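Local coordinates for toxin secretion ATP-binding protein (Vibrio parahaemolyticus RIMD 2210633, PDB 3B79), which probably serves as an ATP-driven membrane exporter of the ABC type, represented here by its N-terminal peptidase C39-like domain, at residues L9-Y14 / P71-L76. Residues are numbered along the deposited sequence; the frame is centred on the assembly and turned at random.
Sequences LNSLIY and PAILVL
Ile73 points from the strand into the flank of the helix and sets both of its branches against Ser11 CB. Its branch methyl CG2 lies 3.8 Å from Ser11 CB, and its CG1 rests 4.0 Å from the same carbon. With CG1 anti to its own carbonyl carbon (chi1 -60°) and the chain extended beyond (chi2 176°), CD1 is carried past the serine to the helix backbone, 3.9 Å from Leu12 N and equally close to Leu12 CA. A beta-branched isoleucine suits this place, covering the helix with two arms. Ser11 suits its own because it is small: the two CA atoms, of Ser11 and Ile73, come within 6.4 Å. Its hydroxyl is buried but not left without partners, for OG hydrogen-bonds to Pro7 O one turn back in the helix and also to Ser81 OG on the adjoining strand, a polar link. One turn further on, Tyr14 presents the edge of its ring to Pro71, Tyr14 CE2 lying 4.5 Å from Pro71 CB, which sits near the ring plane. The rigid proline, entered through a cis peptide bond, gives a compact apolar surface just ahead of the strand, while Val83 touches Ser11, Tyr14 and Pro71 alike. This mainly apolar packing of helix 7-18 on an inner strand is consistent with the papain-like fold of C39 peptidases, where an N-terminal helix packs against an antiparallel sheet.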
ATOM      1  N   LEU A   9      -3.118  -5.299   4.248  1.00 11.79           N
ATOM      2  CA  LEU A   9      -2.110  -5.860   5.136  1.00 11.32           C
ATOM      3  C   LEU A   9      -0.863  -6.237   4.326  1.00 11.28           C
ATOM      4  O   LEU A   9       0.271  -5.965   4.760  1.00 11.86           O
ATOM      5  CB  LEU A   9      -2.675  -7.087   5.893  1.00 12.80           C
ATOM      6  CG  LEU A   9      -1.701  -7.717   6.918  1.00 14.25           C
ATOM      7  CD1 LEU A   9      -1.193  -6.715   7.945  1.00 16.00           C
ATOM      8  CD2 LEU A   9      -2.426  -8.891   7.635  1.00 16.04           C
ATOM      9  N   ASN A  10      -1.046  -6.839   3.143  1.00 10.75           N
ATOM     10  CA  ASN A  10       0.113  -7.158   2.316  1.00 10.71           C
ATOM     11  C   ASN A  10       0.900  -5.883   1.996  1.00  9.62           C
ATOM     12  O   ASN A  10       2.144  -5.848   2.062  1.00 10.71           O
ATOM     13  CB  ASN A  10      -0.340  -7.848   1.013  1.00 11.44           C
ATOM     14  CG  ASN A  10       0.828  -8.412   0.215  1.00 11.91           C
ATOM     15  OD1 ASN A  10       1.334  -7.785  -0.776  1.00 14.79           O
ATOM     16  ND2 ASN A  10       1.323  -9.530   0.668  1.00 12.86           N
ATOM     17  N   SER A  11       0.173  -4.833   1.614  1.00  9.89           N
ATOM     18  CA  SER A  11       0.846  -3.584   1.250  1.00 10.23           C
ATOM     19  C   SER A  11       1.598  -2.995   2.459  1.00  9.85           C
ATOM     20  O   SER A  11       2.728  -2.517   2.335  1.00 10.30           O
ATOM     21  CB  SER A  11      -0.185  -2.562   0.726  1.00 10.54           C
ATOM     22  OG  SER A  11      -0.825  -3.060  -0.438  1.00 10.51           O
ATOM     23  N   LEU A  12       0.967  -3.034   3.644  1.00 10.23           N
ATOM     24  CA  LEU A  12       1.603  -2.474   4.835  1.00 11.16           C
ATOM     25  C   LEU A  12       2.835  -3.283   5.233  1.00 11.32           C
ATOM     26  O   LEU A  12       3.847  -2.703   5.641  1.00 11.35           O
ATOM     27  CB  LEU A  12       0.588  -2.488   5.990  1.00 11.84           C
ATOM     28  CG  LEU A  12       1.124  -1.965   7.314  1.00 14.38           C
ATOM     29  CD1 LEU A  12       1.577  -0.503   7.210  1.00 15.54           C
ATOM     30  CD2 LEU A  12       0.063  -2.146   8.429  1.00 14.52           C
ATOM     31  N   ILE A  13       2.755  -4.605   5.122  0.60 10.82           N
ATOM     32  CA  ILE A  13       3.909  -5.465   5.457  0.60 10.74           C
ATOM     33  C   ILE A  13       5.044  -5.146   4.530  0.60 11.09           C
ATOM     34  O   ILE A  13       6.200  -5.031   4.992  0.60  9.59           O
ATOM     35  CB  ILE A  13       3.515  -6.946   5.372  0.60 10.91           C
ATOM     36  CG1 ILE A  13       2.686  -7.313   6.621  0.60 11.18           C
ATOM     37  CG2 ILE A  13       4.775  -7.881   5.235  0.60 12.26           C
ATOM     38  CD1 ILE A  13       3.434  -7.437   7.892  0.60 17.97           C
ATOM     39  N   TYR A  14       4.763  -4.981   3.242  1.00 11.08           N
ATOM     40  CA  TYR A  14       5.838  -4.629   2.294  1.00 10.84           C
ATOM     41  C   TYR A  14       6.503  -3.324   2.750  1.00 10.19           C
ATOM     42  O   TYR A  14       7.741  -3.246   2.830  1.00 10.93           O
ATOM     43  CB  TYR A  14       5.318  -4.475   0.842  1.00 11.03           C
ATOM     44  CG  TYR A  14       6.436  -4.017  -0.055  1.00 10.97           C
ATOM     45  CD1 TYR A  14       7.269  -4.942  -0.672  1.00 12.59           C
ATOM     46  CD2 TYR A  14       6.721  -2.658  -0.194  1.00 11.25           C
ATOM     47  CE1 TYR A  14       8.338  -4.500  -1.433  1.00 12.91           C
ATOM     48  CE2 TYR A  14       7.811  -2.224  -0.932  1.00 12.08           C
ATOM     49  CZ  TYR A  14       8.634  -3.161  -1.549  1.00 12.58           C
ATOM     50  OH  TYR A  14       9.728  -2.672  -2.293  1.00 15.84           O
ATOM     51  N   PRO A  71       7.840   4.272  -1.175  1.00 10.78           N
ATOM     52  CA  PRO A  71       6.586   3.577  -1.563  1.00 10.14           C
ATOM     53  C   PRO A  71       5.341   4.123  -0.835  1.00 10.02           C
ATOM     54  O   PRO A  71       5.386   4.469   0.362  1.00 10.68           O
ATOM     55  CB  PRO A  71       6.845   2.124  -1.111  1.00 11.49           C
ATOM     56  CG  PRO A  71       7.823   2.259   0.033  1.00 12.68           C
ATOM     57  CD  PRO A  71       8.773   3.420  -0.399  1.00 12.12           C
ATOM     58  N   ALA A  72       4.244   4.184  -1.582  1.00  9.62           N
ATOM     59  CA  ALA A  72       2.931   4.611  -1.043  1.00  8.85           C
ATOM     60  C   ALA A  72       1.954   3.465  -1.175  1.00  9.00           C
ATOM     61  O   ALA A  72       2.200   2.505  -1.932  1.00 10.26           O
ATOM     62  CB  ALA A  72       2.424   5.807  -1.798  1.00 10.68           C
ATOM     63  N   ILE A  73       0.867   3.499  -0.411  1.00  9.46           N
ATOM     64  CA  ILE A  73      -0.134   2.458  -0.558  1.00  8.66           C
ATOM     65  C   ILE A  73      -1.346   3.025  -1.295  1.00  8.51           C
ATOM     66  O   ILE A  73      -1.947   3.996  -0.808  1.00 10.03           O
ATOM     67  CB  ILE A  73      -0.536   1.878   0.809  1.00  9.05           C
ATOM     68  CG1 ILE A  73       0.680   1.263   1.516  1.00  9.85           C
ATOM     69  CG2 ILE A  73      -1.707   0.900   0.631  1.00 11.78           C
ATOM     70  CD1 ILE A  73       0.417   0.732   2.931  1.00 11.40           C
ATOM     71  N   LEU A  74      -1.667   2.468  -2.459  1.00  8.99           N
ATOM     72  CA  LEU A  74      -2.794   2.983  -3.233  1.00  9.79           C
ATOM     73  C   LEU A  74      -4.050   2.219  -2.878  1.00 10.02           C
ATOM     74  O   LEU A  74      -4.038   0.980  -2.780  1.00 11.59           O
ATOM     75  CB  LEU A  74      -2.538   2.797  -4.713  1.00 10.33           C
ATOM     76  CG  LEU A  74      -1.255   3.410  -5.292  1.00 10.40           C
ATOM     77  CD1 LEU A  74      -1.177   3.181  -6.770  1.00 11.95           C
ATOM     78  CD2 LEU A  74      -1.115   4.877  -4.923  1.00 11.52           C
ATOM     79  N   VAL A  75      -5.160   2.949  -2.734  1.00 10.53           N
ATOM     80  CA  VAL A  75      -6.460   2.295  -2.613  1.00 11.17           C
ATOM     81  C   VAL A  75      -7.027   2.110  -4.003  1.00 10.91           C
ATOM     82  O   VAL A  75      -7.138   3.051  -4.804  1.00 11.54           O
ATOM     83  CB  VAL A  75      -7.403   3.181  -1.776  1.00 12.05           C
ATOM     84  CG1 VAL A  75      -8.784   2.538  -1.706  1.00 13.36           C
ATOM     85  CG2 VAL A  75      -6.831   3.416  -0.366  1.00 12.86           C
ATOM     86  N   LEU A  76      -7.367   0.857  -4.317  1.00 10.97           N
ATOM     87  CA  LEU A  76      -7.825   0.474  -5.670  1.00 12.30           C
ATOM     88  C   LEU A  76      -9.322   0.100  -5.578  1.00 13.81           C
ATOM     89  O   LEU A  76      -9.851  -0.161  -4.504  1.00 15.25           O
ATOM     90  CB  LEU A  76      -7.026  -0.731  -6.184  1.00 12.32           C
ATOM     91  CG  LEU A  76      -5.505  -0.495  -6.248  1.00 11.49           C
ATOM     92  CD1 LEU A  76      -4.843  -1.792  -6.711  1.00 13.86           C
ATOM     93  CD2 LEU A  76      -5.116   0.655  -7.161  1.00 12.49           C
TER